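Local coordinates for VP5 (Halorubrum pleomorphic virus 2, PDB 6QGI), which is the envelope protein of an archaeal pleomorphic virus and probably drives fusion of the viral and host membranes, at residues Thr100-Tyr105 with Gln240-Gly245; Gly17-Glu22 with Gln63-Gly68; Asp289-Asn294 with Glu488-Tyr493. All coordinates share one frame; numbering follows the deposited sequence.

Contact 1: residues Thr100-Tyr105 with Gln240-Gly245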
ATOM      1  N   THR A 100       6.454  26.422   9.323  1.00 26.19           N
ATOM      2  CA  THR A 100       7.450  25.517   9.903  1.00 25.14           C
ATOM      3  C   THR A 100       6.814  24.150  10.130  1.00 28.57           C
ATOM      4  O   THR A 100       7.460  23.140   9.861  1.00 28.71           O
ATOM      5  CB  THR A 100       8.043  26.122  11.187  1.00 28.49           C
ATOM      6  OG1 THR A 100       8.697  27.339  10.835  1.00 28.95           O
ATOM      7  CG2 THR A 100       9.046  25.206  11.877  1.00 24.72           C
ATOM      8  N   GLU A 101       5.542  24.119  10.569  1.00 24.35           N
ATOM      9  CA  GLU A 101       4.799  22.881  10.788  1.00 23.47           C
ATOM     10  C   GLU A 101       4.484  22.201   9.459  1.00 27.06           C
ATOM     11  O   GLU A 101       4.539  20.974   9.394  1.00 26.93           O
ATOM     12  CB  GLU A 101       3.521  23.132  11.593  1.00 25.08           C
ATOM     13  CG  GLU A 101       3.791  23.460  13.054  1.00 36.78           C
ATOM     14  CD  GLU A 101       4.479  22.381  13.867  1.00 60.60           C
ATOM     15  OE1 GLU A 101       3.827  21.356  14.174  1.00 55.66           O
ATOM     16  OE2 GLU A 101       5.672  22.564  14.197  1.00 57.46           O
ATOM     17  N   VAL A 102       4.194  22.993   8.399  1.00 23.12           N
ATOM     18  CA  VAL A 102       3.925  22.504   7.037  1.00 22.12           C
ATOM     19  C   VAL A 102       5.200  21.846   6.511  1.00 26.05           C
ATOM     20  O   VAL A 102       5.169  20.696   6.082  1.00 24.95           O
ATOM     21  CB  VAL A 102       3.436  23.641   6.079  1.00 25.91           C
ATOM     22  CG1 VAL A 102       3.294  23.158   4.636  1.00 25.19           C
ATOM     23  CG2 VAL A 102       2.136  24.255   6.561  1.00 25.86           C
ATOM     24  N   ASN A 103       6.321  22.579   6.598  1.00 23.34           N
ATOM     25  CA  ASN A 103       7.632  22.166   6.123  1.00 23.09           C
ATOM     26  C   ASN A 103       8.194  20.982   6.908  1.00 28.32           C
ATOM     27  O   ASN A 103       8.780  20.095   6.293  1.00 28.01           O
ATOM     28  CB  ASN A 103       8.602  23.345   6.151  1.00 20.97           C
ATOM     29  CG  ASN A 103       8.198  24.483   5.235  1.00 35.73           C
ATOM     30  OD1 ASN A 103       7.529  24.300   4.212  1.00 27.96           O
ATOM     31  ND2 ASN A 103       8.588  25.694   5.586  1.00 29.11           N
ATOM     32  N   SER A 104       7.994  20.950   8.239  1.00 25.56           N
ATOM     33  CA  SER A 104       8.471  19.878   9.118  1.00 25.36           C
ATOM     34  C   SER A 104       7.755  18.560   8.822  1.00 29.08           C
ATOM     35  O   SER A 104       8.403  17.515   8.717  1.00 29.04           O
ATOM     36  CB  SER A 104       8.277  20.261  10.582  1.00 29.33           C
ATOM     37  OG  SER A 104       8.954  19.364  11.445  1.00 41.26           O
ATOM     38  N   TYR A 105       6.422  18.618   8.679  1.00 25.29           N
ATOM     39  CA  TYR A 105       5.588  17.461   8.395  1.00 24.35           C
ATOM     40  C   TYR A 105       5.805  16.967   6.949  1.00 30.17           C
ATOM     41  O   TYR A 105       5.946  15.757   6.745  1.00 30.23           O
ATOM     42  CB  TYR A 105       4.103  17.773   8.675  1.00 24.28           C
ATOM     43  CG  TYR A 105       3.129  16.804   8.037  1.00 24.43           C
ATOM     44  CD1 TYR A 105       3.155  15.447   8.355  1.00 25.36           C
ATOM     45  CD2 TYR A 105       2.185  17.239   7.117  1.00 24.96           C
ATOM     46  CE1 TYR A 105       2.274  14.551   7.758  1.00 25.03           C
ATOM     47  CE2 TYR A 105       1.291  16.353   6.523  1.00 25.04           C
ATOM     48  CZ  TYR A 105       1.345  15.009   6.840  1.00 30.95           C
ATOM     49  OH  TYR A 105       0.450  14.149   6.256  1.00 31.62           O
ATOM     50  N   GLN A 240       3.027  23.388  -1.966  1.00 28.04           N
ATOM     51  CA  GLN A 240       2.874  24.747  -2.480  1.00 28.38           C
ATOM     52  C   GLN A 240       1.498  25.326  -2.129  1.00 32.58           C
ATOM     53  O   GLN A 240       1.416  26.498  -1.758  1.00 33.66           O
ATOM     54  CB  GLN A 240       3.100  24.788  -4.002  1.00 29.96           C
ATOM     55  CG  GLN A 240       4.531  24.444  -4.451  1.00 49.77           C
ATOM     56  CD  GLN A 240       5.612  25.338  -3.877  1.00 75.38           C
ATOM     57  OE1 GLN A 240       5.486  26.569  -3.814  1.00 74.92           O
ATOM     58  NE2 GLN A 240       6.708  24.731  -3.450  1.00 66.23           N
ATOM     59  N   ASN A 241       0.431  24.508  -2.230  1.00 27.75           N
ATOM     60  CA  ASN A 241      -0.948  24.912  -1.940  1.00 27.20           C
ATOM     61  C   ASN A 241      -1.180  25.151  -0.450  1.00 30.21           C
ATOM     62  O   ASN A 241      -1.917  26.077  -0.114  1.00 30.55           O
ATOM     63  CB  ASN A 241      -1.959  23.876  -2.464  1.00 27.53           C
ATOM     64  CG  ASN A 241      -2.107  23.811  -3.973  1.00 49.58           C
ATOM     65  OD1 ASN A 241      -1.535  24.603  -4.735  1.00 42.76           O
ATOM     66  ND2 ASN A 241      -2.884  22.843  -4.441  1.00 41.84           N
ATOM     67  N   VAL A 242      -0.583  24.330   0.440  1.00 25.89           N
ATOM     68  CA  VAL A 242      -0.750  24.501   1.891  1.00 25.62           C
ATOM     69  C   VAL A 242       0.031  25.755   2.340  1.00 30.84           C
ATOM     70  O   VAL A 242      -0.490  26.499   3.162  1.00 30.99           O
ATOM     71  CB  VAL A 242      -0.400  23.242   2.732  1.00 28.33           C
ATOM     72  CG1 VAL A 242      -0.607  23.492   4.225  1.00 28.28           C
ATOM     73  CG2 VAL A 242      -1.244  22.052   2.299  1.00 27.38           C
ATOM     74  N   ARG A 243       1.234  26.013   1.771  1.00 28.00           N
ATOM     75  CA  ARG A 243       2.045  27.210   2.077  1.00 28.50           C
ATOM     76  C   ARG A 243       1.295  28.497   1.709  1.00 34.78           C
ATOM     77  O   ARG A 243       1.189  29.398   2.540  1.00 36.23           O
ATOM     78  CB  ARG A 243       3.395  27.176   1.334  1.00 26.40           C
ATOM     79  CG  ARG A 243       4.484  26.363   2.011  1.00 30.01           C
ATOM     80  CD  ARG A 243       5.594  26.074   1.023  1.00 31.77           C
ATOM     81  NE  ARG A 243       6.734  25.402   1.640  1.00 32.03           N
ATOM     82  CZ  ARG A 243       7.812  24.986   0.983  1.00 41.67           C
ATOM     83  NH1 ARG A 243       7.889  25.141  -0.336  1.00 31.08           N
ATOM     84  NH2 ARG A 243       8.807  24.398   1.624  1.00 25.07           N
ATOM     85  N   SER A 244       0.776  28.573   0.467  1.00 32.10           N
ATOM     86  CA  SER A 244       0.026  29.720  -0.056  1.00 33.16           C
ATOM     87  C   SER A 244      -1.319  29.869   0.656  1.00 38.11           C
ATOM     88  O   SER A 244      -1.755  30.992   0.927  1.00 39.19           O
ATOM     89  CB  SER A 244      -0.197  29.574  -1.560  1.00 36.44           C
ATOM     90  OG  SER A 244       1.020  29.317  -2.242  1.00 44.99           O
ATOM     91  N   GLY A 245      -1.946  28.732   0.951  1.00 33.98           N
ATOM     92  CA  GLY A 245      -3.232  28.652   1.632  1.00 33.96           C
ATOM     93  C   GLY A 245      -3.176  29.058   3.090  1.00 38.93           C
ATOM     94  O   GLY A 245      -4.086  29.739   3.562  1.00 39.66           O
TER

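Contact 2: residues Gly17-Glu22 with Gln63-Gly68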
ATOM      1  N   GLY A  17       1.429   4.839   6.670  1.00 22.59           N
ATOM      2  CA  GLY A  17       2.037   5.500   7.818  1.00 22.72           C
ATOM      3  C   GLY A  17       3.116   6.496   7.457  1.00 27.82           C
ATOM      4  O   GLY A  17       3.331   7.466   8.190  1.00 28.01           O
ATOM      5  N   TRP A  18       3.761   6.282   6.291  1.00 25.17           N
ATOM      6  CA  TRP A  18       4.827   7.106   5.711  1.00 25.48           C
ATOM      7  C   TRP A  18       4.353   8.520   5.381  1.00 30.01           C
ATOM      8  O   TRP A  18       5.171   9.436   5.259  1.00 29.79           O
ATOM      9  CB  TRP A  18       5.373   6.438   4.442  1.00 24.19           C
ATOM     10  CG  TRP A  18       4.343   6.256   3.371  1.00 24.81           C
ATOM     11  CD1 TRP A  18       3.507   5.192   3.211  1.00 27.53           C
ATOM     12  CD2 TRP A  18       4.049   7.165   2.305  1.00 24.47           C
ATOM     13  NE1 TRP A  18       2.666   5.409   2.148  1.00 26.74           N
ATOM     14  CE2 TRP A  18       3.002   6.596   1.548  1.00 28.19           C
ATOM     15  CE3 TRP A  18       4.566   8.415   1.919  1.00 25.79           C
ATOM     16  CZ2 TRP A  18       2.464   7.230   0.424  1.00 27.37           C
ATOM     17  CZ3 TRP A  18       4.034   9.042   0.804  1.00 27.16           C
ATOM     18  CH2 TRP A  18       3.003   8.447   0.063  1.00 27.61           C
ATOM     19  N   ALA A  19       3.036   8.686   5.194  1.00 26.87           N
ATOM     20  CA  ALA A  19       2.425   9.976   4.909  1.00 26.79           C
ATOM     21  C   ALA A  19       2.029  10.678   6.207  1.00 31.60           C
ATOM     22  O   ALA A  19       1.629  11.836   6.173  1.00 31.48           O
ATOM     23  CB  ALA A  19       1.212   9.782   4.013  1.00 27.28           C
ATOM     24  N   LEU A  20       2.164   9.988   7.356  1.00 28.37           N
ATOM     25  CA  LEU A  20       1.796  10.546   8.657  1.00 28.82           C
ATOM     26  C   LEU A  20       2.988  10.762   9.587  1.00 33.31           C
ATOM     27  O   LEU A  20       3.017  11.759  10.303  1.00 33.59           O
ATOM     28  CB  LEU A  20       0.771   9.641   9.349  1.00 28.83           C
ATOM     29  CG  LEU A  20      -0.620   9.636   8.743  1.00 32.77           C
ATOM     30  CD1 LEU A  20      -1.449   8.574   9.360  1.00 33.05           C
ATOM     31  CD2 LEU A  20      -1.306  10.993   8.919  1.00 34.30           C
ATOM     32  N   ARG A  21       3.958   9.830   9.591  1.00 29.23           N
ATOM     33  CA  ARG A  21       5.126   9.891  10.476  1.00 28.86           C
ATOM     34  C   ARG A  21       6.323   9.184   9.851  1.00 34.37           C
ATOM     35  O   ARG A  21       6.170   8.573   8.794  1.00 33.36           O
ATOM     36  CB  ARG A  21       4.771   9.234  11.822  1.00 26.24           C
ATOM     37  CG  ARG A  21       4.560   7.725  11.697  1.00 26.90           C
ATOM     38  CD  ARG A  21       3.781   7.133  12.836  1.00 28.41           C
ATOM     39  NE  ARG A  21       3.274   5.816  12.454  1.00 33.30           N
ATOM     40  CZ  ARG A  21       2.079   5.599  11.912  1.00 42.39           C
ATOM     41  NH1 ARG A  21       1.248   6.614  11.697  1.00 22.01           N
ATOM     42  NH2 ARG A  21       1.703   4.373  11.587  1.00 30.48           N
ATOM     43  N   GLU A  22       7.501   9.230  10.521  1.00 33.10           N
ATOM     44  CA  GLU A  22       8.696   8.509  10.081  1.00 33.17           C
ATOM     45  C   GLU A  22       8.352   7.013  10.072  1.00 37.41           C
ATOM     46  O   GLU A  22       7.873   6.484  11.075  1.00 36.57           O
ATOM     47  CB  GLU A  22       9.897   8.825  10.986  1.00 35.32           C
ATOM     48  CG  GLU A  22      11.232   8.483  10.349  1.00 48.77           C
ATOM     49  CD  GLU A  22      12.448   8.494  11.256  1.00 73.50           C
ATOM     50  OE1 GLU A  22      12.287   8.668  12.486  1.00 70.59           O
ATOM     51  OE2 GLU A  22      13.571   8.316  10.730  1.00 67.26           O
ATOM     52  N   GLN A  63      -1.726   6.885  -4.300  1.00 29.36           N
ATOM     53  CA  GLN A  63      -1.422   8.253  -4.734  1.00 29.79           C
ATOM     54  C   GLN A  63      -2.546   9.198  -4.346  1.00 33.67           C
ATOM     55  O   GLN A  63      -2.358  10.418  -4.349  1.00 34.49           O
ATOM     56  CB  GLN A  63      -1.201   8.329  -6.260  1.00 31.65           C
ATOM     57  CG  GLN A  63      -0.602   7.078  -6.901  1.00 50.35           C
ATOM     58  CD  GLN A  63      -1.633   6.060  -7.329  1.00 74.76           C
ATOM     59  OE1 GLN A  63      -2.768   6.026  -6.840  1.00 71.11           O
ATOM     60  NE2 GLN A  63      -1.253   5.202  -8.263  1.00 69.83           N
ATOM     61  N   ASN A  64      -3.720   8.634  -4.012  1.00 28.94           N
ATOM     62  CA  ASN A  64      -4.931   9.384  -3.683  1.00 28.25           C
ATOM     63  C   ASN A  64      -5.108   9.643  -2.183  1.00 30.76           C
ATOM     64  O   ASN A  64      -6.165  10.137  -1.777  1.00 31.32           O
ATOM     65  CB  ASN A  64      -6.152   8.657  -4.241  1.00 26.70           C
ATOM     66  CG  ASN A  64      -6.178   8.617  -5.745  1.00 43.28           C
ATOM     67  OD1 ASN A  64      -5.951   9.625  -6.428  1.00 38.05           O
ATOM     68  ND2 ASN A  64      -6.463   7.446  -6.295  1.00 33.00           N
ATOM     69  N   ILE A  65      -4.075   9.360  -1.369  1.00 25.40           N
ATOM     70  CA  ILE A  65      -4.098   9.608   0.081  1.00 25.10           C
ATOM     71  C   ILE A  65      -3.428  10.966   0.384  1.00 29.23           C
ATOM     72  O   ILE A  65      -3.426  11.400   1.537  1.00 28.86           O
ATOM     73  CB  ILE A  65      -3.457   8.445   0.909  1.00 28.01           C
ATOM     74  CG1 ILE A  65      -1.976   8.207   0.525  1.00 27.77           C
ATOM     75  CG2 ILE A  65      -4.300   7.158   0.819  1.00 29.10           C
ATOM     76  CD1 ILE A  65      -1.132   7.601   1.534  1.00 34.70           C
ATOM     77  N   LEU A  66      -2.874  11.632  -0.658  1.00 26.33           N
ATOM     78  CA  LEU A  66      -2.185  12.920  -0.562  1.00 26.73           C
ATOM     79  C   LEU A  66      -3.145  14.063  -0.228  1.00 33.49           C
ATOM     80  O   LEU A  66      -2.699  15.077   0.318  1.00 33.42           O
ATOM     81  CB  LEU A  66      -1.383  13.237  -1.830  1.00 26.57           C
ATOM     82  CG  LEU A  66      -0.121  12.397  -2.049  1.00 30.76           C
ATOM     83  CD1 LEU A  66       0.327  12.464  -3.485  1.00 30.98           C
ATOM     84  CD2 LEU A  66       1.016  12.819  -1.121  1.00 32.90           C
ATOM     85  N   ASP A  67      -4.461  13.887  -0.497  1.00 31.84           N
ATOM     86  CA  ASP A  67      -5.494  14.858  -0.104  1.00 32.69           C
ATOM     87  C   ASP A  67      -5.544  14.896   1.431  1.00 35.74           C
ATOM     88  O   ASP A  67      -5.743  15.958   2.026  1.00 36.66           O
ATOM     89  CB  ASP A  67      -6.868  14.498  -0.705  1.00 35.50           C
ATOM     90  CG  ASP A  67      -7.304  15.341  -1.896  1.00 52.09           C
ATOM     91  OD1 ASP A  67      -6.997  16.557  -1.914  1.00 54.09           O
ATOM     92  OD2 ASP A  67      -7.980  14.792  -2.797  1.00 59.58           O
ATOM     93  N   GLY A  68      -5.295  13.734   2.041  1.00 30.00           N
ATOM     94  CA  GLY A  68      -5.202  13.558   3.482  1.00 28.98           C
ATOM     95  C   GLY A  68      -3.932  14.156   4.052  1.00 30.36           C
ATOM     96  O   GLY A  68      -3.916  14.567   5.212  1.00 30.44           O
TER

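Contact 3: residues Asp289-Asn294 with Glu488-Tyr493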
ATOM      1  N   ASP A 289      -4.306   4.796  10.448  1.00 25.81           N
ATOM      2  CA  ASP A 289      -3.602   5.763   9.616  1.00 24.75           C
ATOM      3  C   ASP A 289      -4.529   6.348   8.533  1.00 28.35           C
ATOM      4  O   ASP A 289      -4.456   7.549   8.268  1.00 28.28           O
ATOM      5  CB  ASP A 289      -2.352   5.116   8.984  1.00 25.95           C
ATOM      6  CG  ASP A 289      -1.229   4.759   9.955  1.00 37.44           C
ATOM      7  OD1 ASP A 289      -1.255   5.250  11.113  1.00 39.00           O
ATOM      8  OD2 ASP A 289      -0.328   3.985   9.561  1.00 42.26           O
ATOM      9  N   LEU A 290      -5.411   5.515   7.930  1.00 24.69           N
ATOM     10  CA  LEU A 290      -6.380   5.959   6.920  1.00 24.49           C
ATOM     11  C   LEU A 290      -7.427   6.913   7.522  1.00 29.66           C
ATOM     12  O   LEU A 290      -7.852   7.844   6.835  1.00 29.31           O
ATOM     13  CB  LEU A 290      -7.080   4.772   6.232  1.00 24.44           C
ATOM     14  CG  LEU A 290      -6.305   4.054   5.109  1.00 28.05           C
ATOM     15  CD1 LEU A 290      -7.057   2.840   4.637  1.00 28.12           C
ATOM     16  CD2 LEU A 290      -6.043   4.972   3.906  1.00 29.50           C
ATOM     17  N   ILE A 291      -7.827   6.695   8.799  1.00 27.49           N
ATOM     18  CA  ILE A 291      -8.771   7.567   9.516  1.00 28.29           C
ATOM     19  C   ILE A 291      -8.055   8.899   9.787  1.00 32.35           C
ATOM     20  O   ILE A 291      -8.635   9.959   9.555  1.00 32.47           O
ATOM     21  CB  ILE A 291      -9.333   6.899  10.813  1.00 32.20           C
ATOM     22  CG1 ILE A 291     -10.266   5.718  10.464  1.00 32.88           C
ATOM     23  CG2 ILE A 291     -10.059   7.911  11.734  1.00 33.15           C
ATOM     24  CD1 ILE A 291     -10.305   4.629  11.513  1.00 41.09           C
ATOM     25  N   ALA A 292      -6.777   8.832  10.221  1.00 28.72           N
ATOM     26  CA  ALA A 292      -5.930   9.999  10.493  1.00 28.63           C
ATOM     27  C   ALA A 292      -5.684  10.838   9.228  1.00 32.42           C
ATOM     28  O   ALA A 292      -5.521  12.057   9.326  1.00 31.90           O
ATOM     29  CB  ALA A 292      -4.610   9.555  11.081  1.00 29.11           C
ATOM     30  N   LEU A 293      -5.678  10.182   8.044  1.00 28.92           N
ATOM     31  CA  LEU A 293      -5.504  10.838   6.744  1.00 28.48           C
ATOM     32  C   LEU A 293      -6.856  11.298   6.187  1.00 33.45           C
ATOM     33  O   LEU A 293      -6.935  11.741   5.043  1.00 32.84           O
ATOM     34  CB  LEU A 293      -4.776   9.919   5.751  1.00 27.75           C
ATOM     35  CG  LEU A 293      -3.266   9.798   5.959  1.00 31.64           C
ATOM     36  CD1 LEU A 293      -2.746   8.483   5.433  1.00 31.34           C
ATOM     37  CD2 LEU A 293      -2.516  10.981   5.347  1.00 33.07           C
ATOM     38  N   ASN A 294      -7.915  11.221   7.020  1.00 31.24           N
ATOM     39  CA  ASN A 294      -9.284  11.656   6.740  1.00 31.71           C
ATOM     40  C   ASN A 294      -9.833  11.099   5.403  1.00 35.99           C
ATOM     41  O   ASN A 294     -10.408  11.827   4.585  1.00 36.85           O
ATOM     42  CB  ASN A 294      -9.366  13.184   6.783  1.00 31.02           C
ATOM     43  CG  ASN A 294     -10.761  13.712   6.920  1.00 40.65           C
ATOM     44  OD1 ASN A 294     -11.552  13.242   7.748  1.00 32.82           O
ATOM     45  ND2 ASN A 294     -11.086  14.700   6.097  1.00 28.04           N
ATOM     46  N   GLU A 488     -14.513   8.951  17.782  1.00 39.02           N
ATOM     47  CA  GLU A 488     -15.603   7.986  17.620  1.00 40.09           C
ATOM     48  C   GLU A 488     -15.320   6.988  16.507  1.00 42.69           C
ATOM     49  O   GLU A 488     -15.780   5.859  16.619  1.00 42.99           O
ATOM     50  CB  GLU A 488     -16.985   8.649  17.442  1.00 42.91           C
ATOM     51  CG  GLU A 488     -17.174   9.540  16.222  1.00 56.84           C
ATOM     52  CD  GLU A 488     -18.373  10.474  16.273  1.00 85.71           C
ATOM     53  OE1 GLU A 488     -19.063  10.522  17.319  1.00 85.97           O
ATOM     54  OE2 GLU A 488     -18.615  11.172  15.262  1.00 80.25           O
ATOM     55  N   LEU A 489     -14.542   7.370  15.471  1.00 37.54           N
ATOM     56  CA  LEU A 489     -14.165   6.449  14.395  1.00 36.17           C
ATOM     57  C   LEU A 489     -13.140   5.432  14.897  1.00 40.35           C
ATOM     58  O   LEU A 489     -13.227   4.254  14.545  1.00 40.85           O
ATOM     59  CB  LEU A 489     -13.613   7.187  13.167  1.00 34.81           C
ATOM     60  CG  LEU A 489     -14.631   7.661  12.127  1.00 39.35           C
ATOM     61  CD1 LEU A 489     -13.957   8.504  11.062  1.00 38.23           C
ATOM     62  CD2 LEU A 489     -15.360   6.486  11.476  1.00 41.61           C
ATOM     63  N   ILE A 490     -12.186   5.882  15.734  1.00 36.19           N
ATOM     64  CA  ILE A 490     -11.156   5.027  16.313  1.00 35.91           C
ATOM     65  C   ILE A 490     -11.826   4.020  17.263  1.00 41.66           C
ATOM     66  O   ILE A 490     -11.611   2.819  17.098  1.00 41.40           O
ATOM     67  CB  ILE A 490     -10.030   5.870  16.986  1.00 38.82           C
ATOM     68  CG1 ILE A 490      -9.167   6.641  15.940  1.00 38.04           C
ATOM     69  CG2 ILE A 490      -9.156   5.054  17.951  1.00 39.96           C
ATOM     70  CD1 ILE A 490      -8.632   5.860  14.679  1.00 45.23           C
ATOM     71  N   GLU A 491     -12.683   4.501  18.196  1.00 39.56           N
ATOM     72  CA  GLU A 491     -13.424   3.661  19.146  1.00 40.87           C
ATOM     73  C   GLU A 491     -14.266   2.596  18.417  1.00 45.13           C
ATOM     74  O   GLU A 491     -14.277   1.442  18.854  1.00 45.56           O
ATOM     75  CB  GLU A 491     -14.315   4.513  20.057  1.00 43.63           C
ATOM     76  CG  GLU A 491     -13.555   5.195  21.185  1.00 56.75           C
ATOM     77  CD  GLU A 491     -14.346   6.146  22.068  1.00 81.08           C
ATOM     78  OE1 GLU A 491     -15.365   6.702  21.596  1.00 75.41           O
ATOM     79  OE2 GLU A 491     -13.931   6.349  23.233  1.00 75.49           O
ATOM     80  N   LYS A 492     -14.912   2.969  17.283  1.00 40.77           N
ATOM     81  CA  LYS A 492     -15.724   2.071  16.452  1.00 40.96           C
ATOM     82  C   LYS A 492     -14.902   0.883  15.943  1.00 44.62           C
ATOM     83  O   LYS A 492     -15.374  -0.256  16.011  1.00 45.13           O
ATOM     84  CB  LYS A 492     -16.335   2.824  15.259  1.00 43.20           C
ATOM     85  CG  LYS A 492     -17.553   3.671  15.609  1.00 60.45           C
ATOM     86  CD  LYS A 492     -17.949   4.584  14.456  1.00 69.33           C
ATOM     87  CE  LYS A 492     -18.985   5.605  14.853  1.00 82.07           C
ATOM     88  NZ  LYS A 492     -19.486   6.351  13.670  1.00 92.23           N
ATOM     89  N   TYR A 493     -13.671   1.147  15.457  1.00 39.93           N
ATOM     90  CA  TYR A 493     -12.777   0.106  14.948  1.00 39.00           C
ATOM     91  C   TYR A 493     -12.145  -0.693  16.080  1.00 44.56           C
ATOM     92  O   TYR A 493     -11.949  -1.898  15.921  1.00 44.44           O
ATOM     93  CB  TYR A 493     -11.700   0.691  14.032  1.00 38.28           C
ATOM     94  CG  TYR A 493     -12.175   0.832  12.604  1.00 38.82           C
ATOM     95  CD1 TYR A 493     -12.229  -0.267  11.753  1.00 40.02           C
ATOM     96  CD2 TYR A 493     -12.628   2.056  12.119  1.00 39.30           C
ATOM     97  CE1 TYR A 493     -12.701  -0.152  10.450  1.00 39.85           C
ATOM     98  CE2 TYR A 493     -13.073   2.192  10.805  1.00 39.75           C
ATOM     99  CZ  TYR A 493     -13.123   1.079   9.978  1.00 47.59           C
ATOM    100  OH  TYR A 493     -13.566   1.175   8.683  1.00 49.15           O
TER

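Contact 1: residues Thr100-Tyr105 with Gln240-Gly245
Asn103 and Arg243 meet at their side-chain ends between two long helices, 91-133 and 225-253, which run antiparallel side by side in a helical bundle; the axes of the short segments lie 10.1 Å apart, with 168° between their directions. The polar half is a side-on grip on a single atom. Arg243 presents NE and NH2 to Asn103 OD1, each nitrogen 2.9 Å from that oxygen, and OD1 sits almost exactly in the guanidinium plane. The two donors meet the amide differently: NE lies in the carbonyl plane, whereas NH2 stands well above it, because the amide and guanidinium planes are turned 79° against each other. Sharing one acceptor bends both bonds, with N-H...O angles near 145°. Arginine suits this place because its chain, extended from CG to NE, carries the charge across to the neighbouring helix, and a neutral amide oxygen accepts both N-H groups; both residues are partly exposed. The aliphatic part of Arg243 passes Val102, with CG 4.3 Å from Val102 CG1. Within 240-245, Gln240 O is likewise doubly used, by Ser244 OG and Ser244 N, which reach it from opposite faces of its plane.

Next to this polar pair lies the buried half, where Val102 and Val242 point at each other. Branched and compact, they fill the gap between the backbones; Leu239 of helix 225-253 and Ala77 of helix 66-86 also touch Val102. Val242 sets CG1 anti to its backbone N and directs this methyl between both branches of its partner, 3.7 Å from Val102 CG2 and 3.9 Å from Val102 CG1.

Contact 2: residues Gly17-Glu22 with Gln63-Gly68
Two first torsions near +60° bring Trp18 and Ile65 together. In Trp18 (chi1 61°) CG lies between the backbone N and the carbonyl carbon, and in Ile65 (chi1 60°) CG1 takes the same crowded position. From there chi2 of Ile65, 155°, extends the chain so that its terminal methyl CD1 leads toward residues 17-22. This one methyl makes both contacts: it lies 3.8 Å from Trp18 CZ2, on the benzene part of the indole, and 4.0 Å from Ala19 CB. The methyl approaches the indole obliquely. Ala19 CB itself rests above one face of the Trp18 ring, 4.1 Å from its plane and displaced toward the rim, and probably limits how the ring can turn.

Residues 17-19 form a short 3-10 turn in the connection between strand 11-13 and helix 37-60, and Ile65 stands at the approach to helix 66-86, so the contact packs a compact turn against the start of a long helix in the buried interior. Ala19 is small enough to let the backbones come close, its CA 7.7 Å from Leu66 CA, while the CG1-CD1 branch of Ile65 spans the remaining distance. Met235 of helix 225-253 touches both Trp18 and Leu66.

Gly17 O accepts two backbone bonds, from Leu20 N at 2.9 Å and from Arg21 N at 2.8 Å, which hold the turn closed. Its last carbonyls are also used: Trp18 O accepts from Asn112 ND2, and Ala19 O bonds to Tyr105 OH, both side chains belonging to helix 91-133.

Contact 3: residues Asp289-Asn294 with Glu488-Tyr493
A single side chain, Ile291, carries one whole side of this contact and meets three residues of helix 476-496. Its two branches divide the work. CG2, set anti to the backbone N (chi1 -69° for CG1), lies 3.9 Å from Leu489 CB and equally near Ile490 CD1. CD1, at the end of the other branch, reaches 3.8 Å to Ile490 CD1 and 3.5 Å to Tyr493 CD2, with Tyr493 CE2 next along the same side of the ring. It comes to the ring obliquely. Beta-branching suits Ile291 here, since one residue can present apolar surface in two directions; Leu489 and Tyr493, one helical turn apart, and Ile490 beside Leu489 line the surface it packs against.

No hydrogen bond crosses between the segments. The polar end of Tyr493 is nevertheless provided for, because its OH bonds to Thr317 OG1, while the flat ring lends its carbon surface to Ile291. Arg273 and Met277 of helix 270-279 touch Ile490, and Ala299 of strand 297-299 touches Leu489 and Tyr493.

Just beyond Ile291 the helix ends. Asn294, a residue type that tolerates positive phi, has phi 51°, and its N bonds to Ile291 O at 2.9 Å; together with Val295 N bonding to Leu290 O, this forms the Schellman motif that closes helix 285-292 ahead of strand 297-299.

Overall arrangement
Followed from the N terminus, the chain closes contact 2 first, joining the turn after strand 11-13 to the start of helix 66-86 around helix 37-60. Helix 91-133 then opens contact 1, whose loop of 134 intervening residues includes the four-stranded sheet before helix 225-253 returns. Contact 3 closes last and spans 193 residues, with far more strand than helix among them, to bring helix 476-496 back to helix 285-292. The loops follow in series, none nested or crossing. In space contact 2 lies between the others: a hydrogen bond between residues 100-105 and 17-22 joins it to contact 1, and Arg21 NH2 forms a salt bridge with Asp289 OD2. Contacts 1 and 3 do not touch.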